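Local coordinates for GH26C (Muricauda sp. MAR_2010_75, PDB 6Q78), which probably hydrolyses beta-1,4-mannosidic bonds in mannans, as a glycoside hydrolase family 26 enzyme with the activity of an endo-beta-mannanase, at residues I221-D229 with Y245-L256. Sequence-based numbering, arbitrary orientation.
Sequences IFRPFHEFD and YIQLWQFTVTYL
Y245 donates its OH to the backbone O of F225 at 2.7 Å, the one hydrogen bond between 221-229 and 245-256. The carbonyl oxygen lies at the edge of the tyrosine ring, in its plane, and the OH sits 30° out of the carbonyl plane. With CG anti to the backbone N (chi1 -175°), the ring of Y245 reaches from the helix to the loop. The same OH also accepts a weak, bent bond from W249 NE1. The F228 ring meets the Y245 ring obliquely, with centroids 4.7 Å apart and planes at 37°. F225 CB touches Y245 CE1 as well.

One turn along the helix, L248 CD2 stands over the middle of one face of the F225 ring, 3.6 Å from its centroid, a CH-pi contact. Y196 of helix 193-208 also touches both of these side chains. P224 CG packs against the W249 indole, 3.7 Å from W249 CZ2. Further along, L256 CD1 meets F222 CE1 at 3.6 Å, and T252 CG2 faces the edge of that ring.

The segments join a strand of the TIM barrel, and the loop after it, to the helix that follows. F222, P224, F225 and F228 lean on the helix. H226 and E227 turn away from it and hold a Tris molecule, probably from the crystallisation liquor, through H226 NE2 and E227 OE2. A phenylalanine in place of Y245 would probably leave the F225 carbonyl without this donor and W249 NE1 without its weak acceptor. The contact is thus mainly apolar, with a single polar tie that probably helps to position the F225 carbonyl, just before the Tris-binding residues.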
loop_
_atom_site.group_PDB
_atom_site.type_symbol
_atom_site.label_atom_id
_atom_site.label_comp_id
_atom_site.label_asym_id
_atom_site.label_seq_id
_atom_site.Cartn_x
_atom_site.Cartn_y
_atom_site.Cartn_z
ATOM N N ILE A 221 -2.686 -6.786 2.708
ATOM C CA ILE A 221 -2.629 -5.527 3.451
ATOM C C ILE A 221 -3.596 -4.564 2.787
ATOM O O ILE A 221 -3.489 -4.297 1.591
ATOM C CB ILE A 221 -1.205 -4.964 3.439
ATOM C CG1 ILE A 221 -0.223 -5.954 4.106
ATOM C CG2 ILE A 221 -1.193 -3.566 4.074
ATOM C CD1 ILE A 221 1.202 -5.606 3.896
ATOM N N PHE A 222 -4.577 -4.092 3.539
ATOM C CA PHE A 222 -5.600 -3.190 3.028
ATOM C C PHE A 222 -5.293 -1.778 3.542
ATOM O O PHE A 222 -5.161 -1.554 4.770
ATOM C CB PHE A 222 -6.965 -3.684 3.522
ATOM C CG PHE A 222 -8.146 -2.825 3.100
ATOM C CD1 PHE A 222 -9.151 -2.521 4.022
ATOM C CD2 PHE A 222 -8.313 -2.420 1.789
ATOM C CE1 PHE A 222 -10.287 -1.808 3.635
ATOM C CE2 PHE A 222 -9.439 -1.658 1.415
ATOM C CZ PHE A 222 -10.413 -1.400 2.346
ATOM N N ARG A 223 -5.117 -0.838 2.593
ATOM C CA ARG A 223 -4.669 0.538 2.864
ATOM C C ARG A 223 -5.707 1.522 2.348
ATOM O O ARG A 223 -5.508 2.115 1.284
ATOM C CB ARG A 223 -3.309 0.774 2.187
ATOM C CG ARG A 223 -2.648 2.104 2.525
ATOM C CD ARG A 223 -1.229 2.133 1.965
ATOM N NE ARG A 223 -1.212 2.165 0.501
ATOM C CZ ARG A 223 -1.121 3.279 -0.231
ATOM N NH1 ARG A 223 -1.058 4.486 0.327
ATOM N NH2 ARG A 223 -1.064 3.190 -1.549
ATOM N N PRO A 224 -6.828 1.712 3.052
ATOM C CA PRO A 224 -7.928 2.531 2.523
ATOM C C PRO A 224 -7.772 4.002 2.897
ATOM O O PRO A 224 -7.067 4.361 3.856
ATOM C CB PRO A 224 -9.151 1.973 3.260
ATOM C CG PRO A 224 -8.567 1.575 4.621
ATOM C CD PRO A 224 -7.182 0.995 4.294
ATOM N N PHE A 225 -8.460 4.852 2.117
ATOM C CA PHE A 225 -8.588 6.286 2.462
ATOM C C PHE A 225 -7.220 6.917 2.685
ATOM O O PHE A 225 -6.982 7.680 3.625
ATOM C CB PHE A 225 -9.573 6.497 3.639
ATOM C CG PHE A 225 -10.898 5.814 3.402
ATOM C CD1 PHE A 225 -11.706 6.262 2.361
ATOM C CD2 PHE A 225 -11.309 4.723 4.162
ATOM C CE1 PHE A 225 -12.906 5.626 2.078
ATOM C CE2 PHE A 225 -12.509 4.083 3.901
ATOM C CZ PHE A 225 -13.315 4.556 2.859
ATOM N N HIS A 226 -6.318 6.613 1.753
ATOM C CA HIS A 226 -4.938 7.076 1.867
ATOM C C HIS A 226 -4.773 8.537 1.425
ATOM O O HIS A 226 -5.611 9.128 0.724
ATOM C CB HIS A 226 -4.016 6.169 1.023
ATOM C CG HIS A 226 -4.286 6.229 -0.455
ATOM N ND1 HIS A 226 -5.530 5.954 -0.996
ATOM C CD2 HIS A 226 -3.470 6.511 -1.507
ATOM C CE1 HIS A 226 -5.472 6.077 -2.305
ATOM N NE2 HIS A 226 -4.233 6.401 -2.649
ATOM N N GLU A 227 -3.655 9.122 1.832
ATOM C CA GLU A 227 -3.334 10.494 1.420
ATOM C C GLU A 227 -4.420 11.470 1.821
ATOM O O GLU A 227 -4.644 12.489 1.141
ATOM C CB GLU A 227 -3.023 10.589 -0.092
ATOM C CG GLU A 227 -1.805 9.698 -0.463
ATOM C CD GLU A 227 -1.516 9.618 -1.939
ATOM O OE1 GLU A 227 -2.135 10.312 -2.743
ATOM O OE2 GLU A 227 -0.637 8.789 -2.309
ATOM N N PHE A 228 -5.035 11.216 2.978
ATOM C CA PHE A 228 -6.162 11.992 3.479
ATOM C C PHE A 228 -5.750 13.364 4.005
ATOM O O PHE A 228 -6.642 14.168 4.352
ATOM C CB PHE A 228 -6.767 11.193 4.647
ATOM C CG PHE A 228 -5.763 10.906 5.753
ATOM C CD1 PHE A 228 -5.470 11.878 6.701
ATOM C CD2 PHE A 228 -5.088 9.703 5.812
ATOM C CE1 PHE A 228 -4.525 11.626 7.684
ATOM C CE2 PHE A 228 -4.146 9.438 6.812
ATOM C CZ PHE A 228 -3.867 10.420 7.739
ATOM N N ASP A 229 -4.447 13.647 4.081
ATOM C CA ASP A 229 -3.962 14.980 4.445
ATOM C C ASP A 229 -3.912 15.925 3.258
ATOM O O ASP A 229 -3.792 17.144 3.462
ATOM C CB ASP A 229 -2.609 14.892 5.184
ATOM C CG ASP A 229 -1.560 14.051 4.432
ATOM O OD1 ASP A 229 -1.946 13.250 3.557
ATOM O OD2 ASP A 229 -0.350 14.203 4.744
ATOM N N TYR A 245 -13.330 11.281 9.983
ATOM C CA TYR A 245 -12.377 10.361 9.365
ATOM C C TYR A 245 -12.121 9.168 10.271
ATOM O O TYR A 245 -12.117 8.017 9.814
ATOM C CB TYR A 245 -11.068 11.094 9.040
ATOM C CG TYR A 245 -10.106 10.219 8.301
ATOM C CD1 TYR A 245 -10.164 10.126 6.904
ATOM C CD2 TYR A 245 -9.171 9.438 8.985
ATOM C CE1 TYR A 245 -9.307 9.264 6.215
ATOM C CE2 TYR A 245 -8.312 8.585 8.302
ATOM C CZ TYR A 245 -8.376 8.526 6.918
ATOM O OH TYR A 245 -7.505 7.671 6.261
ATOM N N ILE A 246 -11.929 9.424 11.565
ATOM C CA ILE A 246 -11.658 8.349 12.511
ATOM C C ILE A 246 -12.866 7.430 12.638
ATOM O O ILE A 246 -12.725 6.195 12.692
ATOM C CB ILE A 246 -11.237 8.953 13.863
ATOM C CG1 ILE A 246 -9.833 9.565 13.745
ATOM C CG2 ILE A 246 -11.252 7.893 14.971
ATOM C CD1 ILE A 246 -9.406 10.267 15.042
ATOM N N GLN A 247 -14.075 8.007 12.663
ATOM C CA GLN A 247 -15.283 7.184 12.715
ATOM C C GLN A 247 -15.380 6.288 11.491
ATOM O O GLN A 247 -15.769 5.120 11.590
ATOM C CB GLN A 247 -16.516 8.085 12.796
ATOM C CG GLN A 247 -17.818 7.317 12.916
ATOM C CD GLN A 247 -19.061 8.204 12.849
ATOM O OE1 GLN A 247 -18.969 9.429 12.744
ATOM N NE2 GLN A 247 -20.230 7.580 12.940
ATOM N N LEU A 248 -15.068 6.828 10.312
ATOM C CA LEU A 248 -15.085 6.017 9.100
ATOM C C LEU A 248 -14.089 4.863 9.197
ATOM O O LEU A 248 -14.433 3.703 8.910
ATOM C CB LEU A 248 -14.742 6.896 7.896
ATOM C CG LEU A 248 -14.506 6.131 6.591
ATOM C CD1 LEU A 248 -15.747 5.340 6.128
ATOM C CD2 LEU A 248 -14.035 7.089 5.490
ATOM N N TRP A 249 -12.873 5.152 9.667
ATOM C CA TRP A 249 -11.866 4.102 9.782
ATOM C C TRP A 249 -12.308 3.013 10.756
ATOM O O TRP A 249 -12.177 1.816 10.467
ATOM C CB TRP A 249 -10.538 4.702 10.233
ATOM C CG TRP A 249 -9.455 4.571 9.190
ATOM C CD1 TRP A 249 -9.227 5.432 8.160
ATOM C CD2 TRP A 249 -8.487 3.508 9.040
ATOM N NE1 TRP A 249 -8.168 4.998 7.398
ATOM C CE2 TRP A 249 -7.700 3.822 7.915
ATOM C CE3 TRP A 249 -8.172 2.346 9.785
ATOM C CZ2 TRP A 249 -6.646 3.008 7.504
ATOM C CZ3 TRP A 249 -7.167 1.558 9.360
ATOM C CH2 TRP A 249 -6.399 1.899 8.255
ATOM N N GLN A 250 -12.805 3.412 11.936
ATOM C CA GLN A 250 -13.166 2.415 12.940
ATOM C C GLN A 250 -14.362 1.593 12.483
ATOM O O GLN A 250 -14.395 0.369 12.681
ATOM C CB GLN A 250 -13.413 3.073 14.295
ATOM C CG GLN A 250 -12.148 3.742 14.835
ATOM C CD GLN A 250 -12.387 4.406 16.167
ATOM O OE1 GLN A 250 -13.529 4.624 16.573
ATOM N NE2 GLN A 250 -11.297 4.759 16.855
ATOM N N PHE A 251 -15.362 2.246 11.884
ATOM C CA PHE A 251 -16.483 1.498 11.340
ATOM C C PHE A 251 -16.001 0.494 10.306
ATOM O O PHE A 251 -16.437 -0.675 10.307
ATOM C CB PHE A 251 -17.516 2.415 10.689
ATOM C CG PHE A 251 -18.565 1.650 9.984
ATOM C CD1 PHE A 251 -19.637 1.128 10.696
ATOM C CD2 PHE A 251 -18.462 1.408 8.624
ATOM C CE1 PHE A 251 -20.582 0.360 10.051
ATOM C CE2 PHE A 251 -19.401 0.635 7.977
ATOM C CZ PHE A 251 -20.458 0.113 8.684
ATOM N N THR A 252 -15.080 0.914 9.436
ATOM C CA THR A 252 -14.649 0.057 8.335
ATOM C C THR A 252 -13.899 -1.160 8.851
ATOM O O THR A 252 -14.148 -2.294 8.410
ATOM C CB THR A 252 -13.771 0.872 7.385
ATOM O OG1 THR A 252 -14.563 1.935 6.847
ATOM C CG2 THR A 252 -13.278 0.035 6.236
ATOM N N VAL A 253 -12.948 -0.941 9.763
ATOM C CA VAL A 253 -12.209 -2.091 10.298
ATOM C C VAL A 253 -13.154 -3.071 10.982
ATOM O O VAL A 253 -13.076 -4.294 10.775
ATOM C CB VAL A 253 -11.109 -1.600 11.247
ATOM C CG1 VAL A 253 -10.481 -2.777 12.001
ATOM C CG2 VAL A 253 -10.059 -0.863 10.430
ATOM N N THR A 254 -14.044 -2.557 11.845
ATOM C CA THR A 254 -14.919 -3.442 12.594
ATOM C C THR A 254 -15.890 -4.172 11.682
ATOM O O THR A 254 -16.182 -5.356 11.898
ATOM C CB THR A 254 -15.631 -2.612 13.659
ATOM O OG1 THR A 254 -14.645 -2.092 14.574
ATOM C CG2 THR A 254 -16.661 -3.430 14.434
ATOM N N TYR A 255 -16.403 -3.495 10.650
ATOM C CA TYR A 255 -17.351 -4.165 9.770
ATOM C C TYR A 255 -16.675 -5.294 9.000
ATOM O O TYR A 255 -17.242 -6.391 8.869
ATOM C CB TYR A 255 -17.972 -3.147 8.814
ATOM C CG TYR A 255 -19.249 -3.634 8.144
ATOM C CD1 TYR A 255 -20.430 -3.716 8.853
ATOM C CD2 TYR A 255 -19.277 -3.981 6.802
ATOM C CE1 TYR A 255 -21.596 -4.151 8.254
ATOM C CE2 TYR A 255 -20.457 -4.401 6.184
ATOM C CZ TYR A 255 -21.601 -4.499 6.924
ATOM O OH TYR A 255 -22.784 -4.932 6.334
ATOM N N LEU A 256 -15.457 -5.052 8.503
ATOM C CA LEU A 256 -14.734 -6.102 7.784
ATOM C C LEU A 256 -14.309 -7.244 8.704
ATOM O O LEU A 256 -14.548 -8.421 8.398
ATOM C CB LEU A 256 -13.498 -5.520 7.123
ATOM C CG LEU A 256 -13.841 -4.679 5.880
ATOM C CD1 LEU A 256 -12.641 -3.860 5.479
ATOM C CD2 LEU A 256 -14.226 -5.613 4.747
#